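Local coordinates for protein 3',5'-nucleoside bisphosphate phosphatase (Chromobacterium violaceum, PDB 2YB1) that hydrolyses nucleoside 3',5'-bisphosphates to nucleoside 5'-phosphates and orthophosphate, using three manganese ions per subunit, at residues I4-H9 / Y242-S247; F8-S13 / L34-H39; G15-T20 / S247-P252; V74-L79 / A187-P192. All coordinates share one frame; numbering follows the deposited sequence.

Interaction 1: residues I4-H9 / Y242-S247; sequences IDLHFH and YASSGS. With MN (manganese (II) ion), chain C.
OD1 of the Asp-5 carboxylate is reached from both faces of its plane by backbone N-H groups. From one face the amide of Ser-247 reaches OD1 (N to OD1 2.9 Å, 40° out of the carboxylate plane), and from the opposite face comes the amide of His-7, whose bond to OD1 closes an Asx turn inside 4-9. At the edge, the hydroxyl OG of Ser-247 gives its proton to the syn lone pair of OD2 at 2.7 Å; Gly-260 N, outside the two segments, is a further donor to OD2. With CG anti to its backbone N (chi1 -171°), Asp-5 brings both oxygens to the end of strand 242-246. The imidazole of His-7 has NE2 of His-9 at its edge, in plane, because both nitrogens bind the same manganese, His-7 NE2 at 2.2 Å; ND1 of His-7 is hydrogen-bonded to Glu-218 OE2. Here the first and last strands of the distorted (beta/alpha)7 barrel of the PHP family meet, closing the barrel. Leu-6 N donates to Ser-245 O (2.8 Å, 150° at the hydrogen), the acceptor being met in its carbonyl plane. One water bridges the segments, accepting from Ser-244 OG at 2.6 Å and donating to Leu-6 O. Gly-246, which has no side chain, lets its CA come within 3.6 Å of His-7 CB. Leu-6 CB and CD1 each pack 3.9 Å from Ser-244 OG.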
loop_
_atom_site.group_PDB
_atom_site.type_symbol
_atom_site.label_atom_id
_atom_site.label_comp_id
_atom_site.label_asym_id
_atom_site.label_seq_id
_atom_site.Cartn_x
_atom_site.Cartn_y
_atom_site.Cartn_z
ATOM N N ILE A 4 7.700 0.900 -14.860
ATOM C CA ILE A 4 7.703 1.591 -13.578
ATOM C C ILE A 4 6.733 0.898 -12.608
ATOM O O ILE A 4 5.640 0.492 -12.998
ATOM C CB ILE A 4 7.214 3.043 -13.767
ATOM C CG1 ILE A 4 8.012 3.748 -14.865
ATOM C CG2 ILE A 4 7.283 3.829 -12.460
ATOM C CD1 ILE A 4 9.370 4.181 -14.429
ATOM N N ASP A 5 7.136 0.690 -11.359
ATOM C CA ASP A 5 6.176 0.182 -10.388
ATOM C C ASP A 5 6.376 0.881 -9.043
ATOM O O ASP A 5 7.377 0.642 -8.356
ATOM C CB ASP A 5 6.350 -1.335 -10.256
ATOM C CG ASP A 5 5.260 -1.981 -9.425
ATOM O OD1 ASP A 5 4.428 -1.242 -8.842
ATOM O OD2 ASP A 5 5.236 -3.233 -9.354
ATOM N N LEU A 6 5.408 1.715 -8.672
ATOM C CA LEU A 6 5.441 2.512 -7.443
ATOM C C LEU A 6 4.581 2.011 -6.280
ATOM O O LEU A 6 4.237 2.809 -5.396
ATOM C CB LEU A 6 5.220 4.010 -7.723
ATOM C CG LEU A 6 6.108 4.541 -8.854
ATOM C CD1 LEU A 6 5.886 6.029 -9.094
ATOM C CD2 LEU A 6 7.596 4.230 -8.597
ATOM N N HIS A 7 4.066 0.784 -6.371
ATOM C CA HIS A 7 3.327 0.204 -5.246
ATOM C C HIS A 7 3.506 -1.320 -5.126
ATOM O O HIS A 7 3.071 -2.051 -6.003
ATOM C CB HIS A 7 1.846 0.552 -5.435
ATOM C CG HIS A 7 0.978 0.256 -4.254
ATOM N ND1 HIS A 7 -0.114 1.036 -3.929
ATOM C CD2 HIS A 7 1.011 -0.742 -3.340
ATOM C CE1 HIS A 7 -0.705 0.537 -2.858
ATOM N NE2 HIS A 7 -0.040 -0.539 -2.480
ATOM N N PHE A 8 4.086 -1.797 -4.031
ATOM C CA PHE A 8 4.142 -3.241 -3.751
ATOM C C PHE A 8 4.600 -3.486 -2.317
ATOM O O PHE A 8 5.043 -2.551 -1.638
ATOM C CB PHE A 8 5.034 -4.004 -4.772
ATOM C CG PHE A 8 6.429 -3.429 -4.958
ATOM C CD1 PHE A 8 7.492 -3.859 -4.160
ATOM C CD2 PHE A 8 6.694 -2.512 -5.980
ATOM C CE1 PHE A 8 8.781 -3.332 -4.331
ATOM C CE2 PHE A 8 7.981 -1.985 -6.164
ATOM C CZ PHE A 8 9.031 -2.405 -5.338
ATOM N N HIS A 9 4.551 -4.749 -1.889
ATOM C CA HIS A 9 4.742 -5.108 -0.484
ATOM C C HIS A 9 5.795 -6.181 -0.285
ATOM O O HIS A 9 6.150 -6.900 -1.220
ATOM C CB HIS A 9 3.422 -5.591 0.123
ATOM C CG HIS A 9 2.379 -4.523 0.161
ATOM N ND1 HIS A 9 2.170 -3.730 1.266
ATOM C CD2 HIS A 9 1.533 -4.070 -0.794
ATOM C CE1 HIS A 9 1.225 -2.846 1.001
ATOM N NE2 HIS A 9 0.821 -3.032 -0.241
ATOM N N TYR A 242 -1.089 14.546 -9.845
ATOM C CA TYR A 242 -0.123 13.725 -10.572
ATOM C C TYR A 242 -0.496 12.248 -10.477
ATOM O O TYR A 242 -0.990 11.791 -9.445
ATOM C CB TYR A 242 1.293 13.958 -10.018
ATOM C CG TYR A 242 1.741 15.379 -10.271
ATOM C CD1 TYR A 242 2.237 15.754 -11.512
ATOM C CD2 TYR A 242 1.625 16.354 -9.285
ATOM C CE1 TYR A 242 2.618 17.059 -11.765
ATOM C CE2 TYR A 242 2.012 17.672 -9.525
ATOM C CZ TYR A 242 2.509 18.014 -10.772
ATOM O OH TYR A 242 2.898 19.313 -11.044
ATOM N N ALA A 243 -0.250 11.508 -11.555
ATOM C CA ALA A 243 -0.696 10.116 -11.643
ATOM C C ALA A 243 0.403 9.168 -11.233
ATOM O O ALA A 243 1.543 9.285 -11.679
ATOM C CB ALA A 243 -1.168 9.785 -13.057
ATOM N N SER A 244 0.043 8.208 -10.390
ATOM C CA SER A 244 0.975 7.188 -9.968
ATOM C C SER A 244 0.534 5.852 -10.552
ATOM O O SER A 244 -0.621 5.697 -10.973
ATOM C CB SER A 244 1.026 7.097 -8.453
ATOM O OG SER A 244 2.133 6.315 -8.083
ATOM N N SER A 245 1.485 4.920 -10.631
ATOM C CA SER A 245 1.246 3.578 -11.135
ATOM C C SER A 245 1.874 2.549 -10.176
ATOM O O SER A 245 3.027 2.698 -9.755
ATOM C CB SER A 245 1.872 3.448 -12.527
ATOM O OG SER A 245 1.521 4.555 -13.358
ATOM N N GLY A 246 1.121 1.524 -9.800
ATOM C CA GLY A 246 1.740 0.430 -9.072
ATOM C C GLY A 246 0.948 -0.858 -9.149
ATOM O O GLY A 246 -0.275 -0.835 -9.233
ATOM N N SER A 247 1.654 -1.982 -9.058
ATOM C CA SER A 247 1.048 -3.297 -9.232
ATOM C C SER A 247 0.270 -3.702 -7.989
ATOM O O SER A 247 -0.680 -4.486 -8.064
ATOM C CB SER A 247 2.144 -4.335 -9.490
ATOM O OG SER A 247 3.014 -4.423 -8.372
HETATM MN MN MN C . -0.872 -1.951 -1.027
HETATM O O HOH W 1 1.878 4.663 -6.044
#

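Interaction 2: residues F8-S13 / L34-H39; sequences FHSRTS and LALTDH. With MN (manganese (II) ion), chain B; MN (manganese (II) ion), chain C.
Polar bonds converge on the buried carboxylate of Asp-38. Its OD1 takes the amide of Ser-10 through the syn lone pair (N to OD1 2.9 Å, 164° at the hydrogen) and the hydroxyl of Ser-13 on the anti side (OG to OD1 2.7 Å). OD2 receives Ser-10 OG, met on the syn side a little out of the carboxylate plane; that hydroxyl also accepts from Thr-12 N, forming an ST turn. Ser-13 OG lies between its backbone N and carbonyl carbon (chi1 60°), a rotation that lets it donate to Asp-38 while accepting from His-39 N at 3.2 Å. Thr-37 N bonds to Phe-8 O, and Phe-8 N to Thr-37 OG1.

Among the rings, His-9 and His-39 form an offset stack, centroids 4.2 Å apart and planes at 26°, with His-9 CE1 over the His-39 face. Thr-37 O covers the His-9 face opposite the one turned to the manganese held by His-39. His-9 binds a different manganese, so the stack spans two metal sites.

Packing round the Phe-8 ring is mixed: Leu-36 CA makes a CH-pi contact 4.2 Å from its centroid, the carbonyl Ala-35 O lies over the same face, Leu-36 CD1 touches Phe-8 CD1 at 3.8 Å, and Leu-34 CB meets the edge. Val-22 and Ile-23 of helix 19-27 also touch this ring, while strand 59-69 packs against Ala-35 and Leu-36.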
loop_
_atom_site.group_PDB
_atom_site.type_symbol
_atom_site.label_atom_id
_atom_site.label_comp_id
_atom_site.label_asym_id
_atom_site.label_seq_id
_atom_site.Cartn_x
_atom_site.Cartn_y
_atom_site.Cartn_z
ATOM N N PHE A 8 4.086 -1.797 -4.031
ATOM C CA PHE A 8 4.142 -3.241 -3.751
ATOM C C PHE A 8 4.600 -3.486 -2.317
ATOM O O PHE A 8 5.043 -2.551 -1.638
ATOM C CB PHE A 8 5.034 -4.004 -4.772
ATOM C CG PHE A 8 6.429 -3.429 -4.958
ATOM C CD1 PHE A 8 7.492 -3.859 -4.160
ATOM C CD2 PHE A 8 6.694 -2.512 -5.980
ATOM C CE1 PHE A 8 8.781 -3.332 -4.331
ATOM C CE2 PHE A 8 7.981 -1.985 -6.164
ATOM C CZ PHE A 8 9.031 -2.405 -5.338
ATOM N N HIS A 9 4.551 -4.749 -1.889
ATOM C CA HIS A 9 4.742 -5.108 -0.484
ATOM C C HIS A 9 5.795 -6.181 -0.285
ATOM O O HIS A 9 6.150 -6.900 -1.220
ATOM C CB HIS A 9 3.422 -5.591 0.123
ATOM C CG HIS A 9 2.379 -4.523 0.161
ATOM N ND1 HIS A 9 2.170 -3.730 1.266
ATOM C CD2 HIS A 9 1.533 -4.070 -0.794
ATOM C CE1 HIS A 9 1.225 -2.846 1.001
ATOM N NE2 HIS A 9 0.821 -3.032 -0.241
ATOM N N SER A 10 6.272 -6.293 0.953
ATOM C CA SER A 10 7.274 -7.282 1.312
ATOM C C SER A 10 6.858 -7.888 2.638
ATOM O O SER A 10 5.836 -7.482 3.208
ATOM C CB SER A 10 8.645 -6.615 1.465
ATOM O OG SER A 10 8.712 -5.863 2.671
ATOM N N ARG A 11 7.650 -8.837 3.141
ATOM C CA ARG A 11 7.366 -9.461 4.436
ATOM C C ARG A 11 7.442 -8.471 5.597
ATOM O O ARG A 11 7.019 -8.783 6.714
ATOM C CB ARG A 11 8.279 -10.673 4.676
ATOM C CG ARG A 11 8.046 -11.809 3.691
ATOM C CD ARG A 11 8.896 -13.041 4.039
ATOM N NE ARG A 11 8.295 -13.776 5.145
ATOM C CZ ARG A 11 7.289 -14.640 5.004
ATOM N NH1 ARG A 11 6.786 -14.885 3.789
ATOM N NH2 ARG A 11 6.786 -15.263 6.069
ATOM N N THR A 12 7.966 -7.271 5.339
ATOM C CA THR A 12 7.917 -6.217 6.352
ATOM C C THR A 12 6.464 -5.942 6.762
ATOM O O THR A 12 6.186 -5.702 7.942
ATOM C CB THR A 12 8.578 -4.893 5.894
ATOM O OG1 THR A 12 9.964 -5.117 5.623
ATOM C CG2 THR A 12 8.454 -3.816 6.998
ATOM N N SER A 13 5.528 -5.964 5.810
ATOM C CA SER A 13 4.146 -5.945 6.265
ATOM C C SER A 13 3.332 -7.167 5.839
ATOM O O SER A 13 3.406 -8.207 6.499
ATOM C CB SER A 13 3.449 -4.661 5.791
ATOM O OG SER A 13 3.441 -4.534 4.368
ATOM N N LEU A 34 11.448 1.737 -9.176
ATOM C CA LEU A 34 10.637 0.975 -8.216
ATOM C C LEU A 34 10.445 1.752 -6.907
ATOM O O LEU A 34 11.308 2.561 -6.526
ATOM C CB LEU A 34 11.298 -0.369 -7.898
ATOM C CG LEU A 34 11.517 -1.374 -9.037
ATOM C CD1 LEU A 34 12.343 -2.585 -8.550
ATOM C CD2 LEU A 34 10.193 -1.840 -9.640
ATOM N N ALA A 35 9.317 1.521 -6.233
ATOM C CA ALA A 35 9.132 2.001 -4.855
ATOM C C ALA A 35 8.430 0.952 -3.988
ATOM O O ALA A 35 7.321 0.517 -4.308
ATOM C CB ALA A 35 8.371 3.355 -4.822
ATOM N N LEU A 36 9.088 0.537 -2.900
ATOM C CA LEU A 36 8.487 -0.402 -1.950
ATOM C C LEU A 36 7.567 0.384 -1.013
ATOM O O LEU A 36 7.981 1.400 -0.445
ATOM C CB LEU A 36 9.573 -1.147 -1.151
ATOM C CG LEU A 36 9.109 -2.073 -0.011
ATOM C CD1 LEU A 36 8.193 -3.174 -0.530
ATOM C CD2 LEU A 36 10.304 -2.669 0.745
ATOM N N THR A 37 6.297 -0.001 -0.938
ATOM C CA THR A 37 5.399 0.717 -0.039
ATOM C C THR A 37 4.701 -0.256 0.883
ATOM O O THR A 37 3.538 -0.618 0.660
ATOM C CB THR A 37 4.334 1.433 -0.911
ATOM O OG1 THR A 37 3.659 0.465 -1.723
ATOM C CG2 THR A 37 5.000 2.402 -1.863
ATOM N N ASP A 38 5.331 -0.531 2.017
ATOM C CA ASP A 38 4.746 -1.438 2.993
ATOM C C ASP A 38 3.746 -0.683 3.840
ATOM O O ASP A 38 3.857 0.541 3.994
ATOM C CB ASP A 38 5.831 -2.086 3.854
ATOM C CG ASP A 38 6.440 -3.305 3.185
ATOM O OD1 ASP A 38 5.677 -4.231 2.838
ATOM O OD2 ASP A 38 7.670 -3.330 2.993
ATOM N N HIS A 39 2.764 -1.409 4.376
ATOM C CA HIS A 39 1.737 -0.809 5.227
ATOM C C HIS A 39 2.323 -0.262 6.516
ATOM O O HIS A 39 2.982 -0.992 7.258
ATOM C CB HIS A 39 0.699 -1.855 5.617
ATOM C CG HIS A 39 -0.118 -2.364 4.472
ATOM N ND1 HIS A 39 -1.110 -1.613 3.880
ATOM C CD2 HIS A 39 -0.124 -3.563 3.841
ATOM C CE1 HIS A 39 -1.687 -2.323 2.925
ATOM N NE2 HIS A 39 -1.110 -3.510 2.881
HETATM MN MN MN B . -1.819 -5.224 1.679
HETATM MN MN MN C . -0.872 -1.951 -1.027
#

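Interaction 3: residues G15-T20 / S247-P252; sequences GALTPT and SDFHAP. With MN (manganese (II) ion), chain C; MN (manganese (II) ion), chain B; AMP (adenosine monophosphate), chain E.
The forked end of Leu-17 straddles the side of the 247-252 loop between Phe-249 and Pro-252, one methyl to each. That loop follows strand 242-246, the last strand of the (beta/alpha)7 barrel, on the side that carries the metals, whereas 15-20 leads into helix 19-27. CD1 sits 3.8 Å from Pro-252 CD, and CD2 lies 3.9 Å from CE1 on the rim of the Phe-249 ring, approached obliquely, the leucine and phenylalanine side chains crossing at about a right angle. Phe-249 has CG anti to its backbone N (chi1 177°), which extends the ring toward Leu-17; Val-22 and Arg-25 of helix 19-27 touch it as well. Beside this apolar patch the methyls of Ala-16 and Ala-251 butt together at 3.5 Å between the two CB atoms, tighter than ordinary van der Waals contact. Gly-15 has no side chain, and its bare CA lets the chain close up on the His-250 carbonyl, 3.4 Å from Gly-15 CA to His-250 O.

That carbonyl joins the two backbones. Ala-16 N donates to His-250 O in a nearly straight bond (2.8 Å, 172° at the hydrogen) tilted 30° from the carbonyl plane, and a water that donates to His-250 O accepts from Leu-17 N. His-250 ND1 bonds to Asp-248 O (2.9 Å), which restrains the rotation of the imidazole. Asp-248 OD1 binds one manganese together with His-7, His-9 and Glu-64. His-250 NE2 binds a second at 2.3 Å, the ion that also holds O2' and O3' of AMP, and lies 3.1 Å from the AMP O2' atom.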
loop_
_atom_site.group_PDB
_atom_site.type_symbol
_atom_site.label_atom_id
_atom_site.label_comp_id
_atom_site.label_asym_id
_atom_site.label_seq_id
_atom_site.Cartn_x
_atom_site.Cartn_y
_atom_site.Cartn_z
ATOM N N GLY A 15 3.370 -8.555 2.382
ATOM C CA GLY A 15 3.860 -9.251 1.202
ATOM C C GLY A 15 4.463 -10.602 1.576
ATOM O O GLY A 15 4.907 -10.795 2.713
ATOM N N ALA A 16 4.490 -11.528 0.623
ATOM C CA ALA A 16 5.075 -12.851 0.848
ATOM C C ALA A 16 6.595 -12.909 0.648
ATOM O O ALA A 16 7.250 -13.843 1.112
ATOM C CB ALA A 16 4.385 -13.890 -0.027
ATOM N N LEU A 17 7.155 -11.911 -0.032
ATOM C CA LEU A 17 8.587 -11.900 -0.353
ATOM C C LEU A 17 9.342 -10.894 0.504
ATOM O O LEU A 17 8.818 -9.834 0.833
ATOM C CB LEU A 17 8.795 -11.530 -1.830
ATOM C CG LEU A 17 8.691 -12.609 -2.915
ATOM C CD1 LEU A 17 7.529 -13.529 -2.676
ATOM C CD2 LEU A 17 8.598 -11.970 -4.291
ATOM N N THR A 18 10.582 -11.211 0.851
ATOM C CA THR A 18 11.412 -10.242 1.556
ATOM C C THR A 18 11.689 -9.039 0.644
ATOM O O THR A 18 11.500 -9.105 -0.575
ATOM C CB THR A 18 12.760 -10.853 1.998
ATOM O OG1 THR A 18 13.536 -11.176 0.837
ATOM C CG2 THR A 18 12.531 -12.120 2.841
ATOM N N PRO A 19 12.139 -7.926 1.233
ATOM C CA PRO A 19 12.491 -6.772 0.401
ATOM C C PRO A 19 13.486 -7.163 -0.705
ATOM O O PRO A 19 13.329 -6.734 -1.843
ATOM C CB PRO A 19 13.114 -5.797 1.414
ATOM C CG PRO A 19 12.403 -6.152 2.735
ATOM C CD PRO A 19 12.307 -7.656 2.679
ATOM N N THR A 20 14.497 -7.973 -0.383
ATOM C CA THR A 20 15.454 -8.388 -1.408
ATOM C C THR A 20 14.765 -9.231 -2.486
ATOM O O THR A 20 14.956 -9.003 -3.687
ATOM C CB THR A 20 16.667 -9.131 -0.812
ATOM O OG1 THR A 20 17.453 -8.213 -0.049
ATOM C CG2 THR A 20 17.551 -9.698 -1.914
ATOM N N SER A 247 1.654 -1.982 -9.058
ATOM C CA SER A 247 1.048 -3.297 -9.232
ATOM C C SER A 247 0.270 -3.702 -7.989
ATOM O O SER A 247 -0.680 -4.486 -8.064
ATOM C CB SER A 247 2.144 -4.335 -9.490
ATOM O OG SER A 247 3.014 -4.423 -8.372
ATOM N N ASP A 248 0.679 -3.159 -6.843
ATOM C CA ASP A 248 0.151 -3.598 -5.557
ATOM C C ASP A 248 0.429 -5.076 -5.339
ATOM O O ASP A 248 -0.355 -5.784 -4.696
ATOM C CB ASP A 248 -1.353 -3.317 -5.435
ATOM C CG ASP A 248 -1.847 -3.403 -3.998
ATOM O OD1 ASP A 248 -1.017 -3.311 -3.060
ATOM O OD2 ASP A 248 -3.071 -3.577 -3.803
ATOM N N PHE A 249 1.566 -5.535 -5.854
ATOM C CA PHE A 249 1.989 -6.926 -5.690
ATOM C C PHE A 249 2.170 -7.316 -4.214
ATOM O O PHE A 249 2.760 -6.568 -3.434
ATOM C CB PHE A 249 3.296 -7.163 -6.465
ATOM C CG PHE A 249 3.857 -8.548 -6.298
ATOM C CD1 PHE A 249 4.745 -8.832 -5.261
ATOM C CD2 PHE A 249 3.489 -9.563 -7.169
ATOM C CE1 PHE A 249 5.255 -10.105 -5.096
ATOM C CE2 PHE A 249 3.997 -10.831 -7.018
ATOM C CZ PHE A 249 4.882 -11.108 -5.977
ATOM N N HIS A 250 1.649 -8.495 -3.850
ATOM C CA HIS A 250 1.808 -9.093 -2.512
ATOM C C HIS A 250 2.522 -10.432 -2.617
ATOM O O HIS A 250 3.480 -10.697 -1.902
ATOM C CB HIS A 250 0.473 -9.307 -1.795
ATOM C CG HIS A 250 -0.139 -8.054 -1.264
ATOM N ND1 HIS A 250 -0.660 -7.074 -2.084
ATOM C CD2 HIS A 250 -0.326 -7.623 0.005
ATOM C CE1 HIS A 250 -1.141 -6.094 -1.342
ATOM N NE2 HIS A 250 -0.953 -6.404 -0.072
ATOM N N ALA A 251 1.957 -11.331 -3.418
ATOM C CA ALA A 251 2.527 -12.671 -3.545
ATOM C C ALA A 251 2.319 -13.266 -4.935
ATOM O O ALA A 251 1.396 -12.875 -5.650
ATOM C CB ALA A 251 1.931 -13.582 -2.491
ATOM N N PRO A 252 3.187 -14.214 -5.326
ATOM C CA PRO A 252 2.923 -15.000 -6.536
ATOM C C PRO A 252 1.603 -15.741 -6.390
ATOM O O PRO A 252 1.318 -16.279 -5.321
ATOM C CB PRO A 252 4.082 -16.000 -6.561
ATOM C CG PRO A 252 5.180 -15.316 -5.804
ATOM C CD PRO A 252 4.479 -14.564 -4.709
HETATM MN MN MN C . -0.872 -1.951 -1.027
HETATM MN MN MN B . -1.819 -5.224 1.679
HETATM P P AMP E . -5.574 -4.675 7.589
HETATM O O1P AMP E . -7.031 -4.265 7.647
HETATM O O2P AMP E . -4.750 -3.431 7.335
HETATM O O3P AMP E . -5.232 -5.524 8.788
HETATM O "O5'" AMP E . -5.569 -5.585 6.281
HETATM C "C5'" AMP E . -5.855 -5.026 5.010
HETATM C "C4'" AMP E . -5.188 -5.795 3.901
HETATM O "O4'" AMP E . -5.974 -6.967 3.589
HETATM C "C3'" AMP E . -5.070 -5.062 2.572
HETATM O "O3'" AMP E . -3.943 -4.199 2.525
HETATM C "C2'" AMP E . -5.011 -6.194 1.549
HETATM O "O2'" AMP E . -3.685 -6.697 1.438
HETATM C "C1'" AMP E . -5.882 -7.265 2.207
HETATM N N9 AMP E . -7.243 -7.284 1.643
HETATM C C8 AMP E . -8.283 -6.516 2.029
HETATM N N7 AMP E . -9.384 -6.794 1.273
HETATM C C5 AMP E . -9.042 -7.746 0.381
HETATM C C6 AMP E . -9.716 -8.496 -0.704
HETATM N N6 AMP E . -11.017 -8.269 -1.003
HETATM N N1 AMP E . -8.986 -9.413 -1.384
HETATM C C2 AMP E . -7.688 -9.652 -1.106
HETATM N N3 AMP E . -7.012 -9.007 -0.135
HETATM C C4 AMP E . -7.628 -8.065 0.628
HETATM O O HOH W 2 6.076 -9.567 -1.434
#

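Interaction 4: residues V74-L79 / A187-P192; sequences VHIVGL and AVIAHP. With MN (manganese (II) ion), chain D.
His-75 O accepts from Ala-190 N (2.9 Å, 159° at the hydrogen), continuing the pairing of two neighbouring strands of the (beta/alpha)7 barrel to the point where 187-192 turns toward the metal site. Their N-to-C directions differ by 145°, antiparallel with a twist. Val-77 and Val-188 form the hydrogen-bonded pair, satisfying each other's amides: Val-77 N donates to Val-188 O at 2.8 Å, and Val-188 N to Val-77 O at 2.7 Å. Both acceptors are met in the carbonyl plane, and each also takes a CA-H...O contact, Val-188 O from Ile-76 CA and Val-77 O from Ala-187 CA. Two further amides are satisfied from outside, His-75 N by Tyr-195 OH and His-191 N by Glu-218 OE1.

On one face the CB atoms of Val-77 and Val-188 pack together and Leu-79 CD1 touches Val-188 CG2. On the other, Ile-76 extends CD1 to Ile-189 CG1 at 3.9 Å and CG2 to Ala-187 CB, where Phe-209 of helix 199-211 packs on all three residues.

One nitrogen of each imidazole is taken by manganese. The two rings meet rim to rim with planes at 69°, and Glu-64 joins them on the ion, bound by His-75 ND1 at 2.2 Å and by His-191 NE2 at 2.1 Å.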
loop_
_atom_site.group_PDB
_atom_site.type_symbol
_atom_site.label_atom_id
_atom_site.label_comp_id
_atom_site.label_asym_id
_atom_site.label_seq_id
_atom_site.Cartn_x
_atom_site.Cartn_y
_atom_site.Cartn_z
ATOM N N VAL A 74 -9.272 4.319 3.929
ATOM C CA VAL A 74 -8.550 4.596 2.691
ATOM C C VAL A 74 -7.051 4.414 2.928
ATOM O O VAL A 74 -6.585 4.413 4.072
ATOM C CB VAL A 74 -8.848 6.013 2.112
ATOM C CG1 VAL A 74 -10.329 6.153 1.747
ATOM C CG2 VAL A 74 -8.428 7.087 3.078
ATOM N N HIS A 75 -6.305 4.229 1.844
ATOM C CA HIS A 75 -4.858 4.065 1.944
ATOM C C HIS A 75 -4.139 5.174 1.197
ATOM O O HIS A 75 -4.432 5.437 0.025
ATOM C CB HIS A 75 -4.441 2.688 1.415
ATOM C CG HIS A 75 -4.814 1.558 2.323
ATOM N ND1 HIS A 75 -4.755 0.237 1.932
ATOM C CD2 HIS A 75 -5.234 1.551 3.610
ATOM C CE1 HIS A 75 -5.127 -0.536 2.939
ATOM N NE2 HIS A 75 -5.413 0.236 3.972
ATOM N N ILE A 76 -3.211 5.836 1.887
ATOM C CA ILE A 76 -2.442 6.931 1.294
ATOM C C ILE A 76 -0.978 6.518 1.199
ATOM O O ILE A 76 -0.321 6.295 2.216
ATOM C CB ILE A 76 -2.551 8.244 2.138
ATOM C CG1 ILE A 76 -4.017 8.652 2.320
ATOM C CG2 ILE A 76 -1.715 9.366 1.511
ATOM C CD1 ILE A 76 -4.756 8.920 1.001
ATOM N N VAL A 77 -0.484 6.395 -0.028
ATOM C CA VAL A 77 0.918 6.085 -0.276
ATOM C C VAL A 77 1.786 7.342 -0.137
ATOM O O VAL A 77 1.380 8.426 -0.560
ATOM C CB VAL A 77 1.087 5.495 -1.700
ATOM C CG1 VAL A 77 2.525 5.650 -2.196
ATOM C CG2 VAL A 77 0.638 4.029 -1.730
ATOM N N GLY A 78 2.932 7.235 0.529
ATOM C CA GLY A 78 3.957 8.258 0.370
ATOM C C GLY A 78 5.112 7.821 -0.517
ATOM O O GLY A 78 5.593 6.681 -0.386
ATOM N N LEU A 79 5.657 8.746 -1.312
ATOM C CA LEU A 79 6.776 8.411 -2.199
ATOM C C LEU A 79 7.857 9.478 -2.104
ATOM O O LEU A 79 7.546 10.675 -2.097
ATOM C CB LEU A 79 6.310 8.296 -3.657
ATOM C CG LEU A 79 5.295 7.201 -4.032
ATOM C CD1 LEU A 79 4.807 7.410 -5.464
ATOM C CD2 LEU A 79 5.894 5.797 -3.854
ATOM N N ALA A 187 2.274 12.690 -1.262
ATOM C CA ALA A 187 1.187 11.811 -0.831
ATOM C C ALA A 187 0.336 11.416 -2.039
ATOM O O ALA A 187 0.153 12.214 -2.970
ATOM C CB ALA A 187 0.336 12.482 0.233
ATOM N N VAL A 188 -0.151 10.177 -2.023
ATOM C CA VAL A 188 -0.863 9.592 -3.158
ATOM C C VAL A 188 -2.074 8.791 -2.669
ATOM O O VAL A 188 -1.930 7.905 -1.834
ATOM C CB VAL A 188 0.070 8.617 -3.945
ATOM C CG1 VAL A 188 -0.670 7.970 -5.121
ATOM C CG2 VAL A 188 1.346 9.319 -4.401
ATOM N N ILE A 189 -3.261 9.075 -3.202
ATOM C CA ILE A 189 -4.423 8.255 -2.876
ATOM C C ILE A 189 -4.272 6.929 -3.613
ATOM O O ILE A 189 -4.185 6.894 -4.849
ATOM C CB ILE A 189 -5.733 8.921 -3.323
ATOM C CG1 ILE A 189 -6.006 10.181 -2.487
ATOM C CG2 ILE A 189 -6.895 7.927 -3.211
ATOM C CD1 ILE A 189 -7.133 11.046 -3.039
ATOM N N ALA A 190 -4.238 5.837 -2.854
ATOM C CA ALA A 190 -3.966 4.530 -3.437
ATOM C C ALA A 190 -5.250 3.874 -3.945
ATOM O O ALA A 190 -6.321 4.070 -3.369
ATOM C CB ALA A 190 -3.274 3.626 -2.417
ATOM N N HIS A 191 -5.132 3.153 -5.056
ATOM C CA HIS A 191 -6.198 2.303 -5.586
ATOM C C HIS A 191 -7.617 2.823 -5.318
ATOM O O HIS A 191 -8.432 2.147 -4.689
ATOM C CB HIS A 191 -6.021 0.844 -5.124
ATOM C CG HIS A 191 -5.932 0.683 -3.639
ATOM N ND1 HIS A 191 -6.948 1.057 -2.787
ATOM C CD2 HIS A 191 -4.948 0.177 -2.855
ATOM C CE1 HIS A 191 -6.592 0.795 -1.541
ATOM N NE2 HIS A 191 -5.384 0.260 -1.557
ATOM N N PRO A 192 -7.925 4.024 -5.833
ATOM C CA PRO A 192 -9.216 4.675 -5.570
ATOM C C PRO A 192 -10.428 3.871 -6.073
ATOM O O PRO A 192 -11.524 4.018 -5.538
ATOM C CB PRO A 192 -9.083 6.025 -6.294
ATOM C CG PRO A 192 -8.034 5.796 -7.354
ATOM C CD PRO A 192 -7.057 4.838 -6.704
HETATM MN MN MN D . -4.012 -0.407 -0.059
#

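How the interactions relate
Interactions 1, 2 and 3 share one metal centre: His-7, His-9 and Asp-248 bind the same manganese, with His-9 NE2 3.4 Å from Asp-248 OD1. Backbone bonds also join interactions 1 and 3, with His-7 O 2.8 Å from Asp-248 N and His-9 N 3.0 Å from Phe-249 O. Interactions 2 and 3 meet at the second ion, where His-39 and His-250 are ligands beside the AMP hydroxyls; Ser-10 O lies 2.8 Å from Gly-15 N. Interaction 4 supplies His-75 and His-191 to the third ion, which Glu-64 links to the first, and approaches interaction 2 where His-75 CE1 is 3.9 Å from His-39 CE1. Its centre is about 18 Å from that of interaction 3.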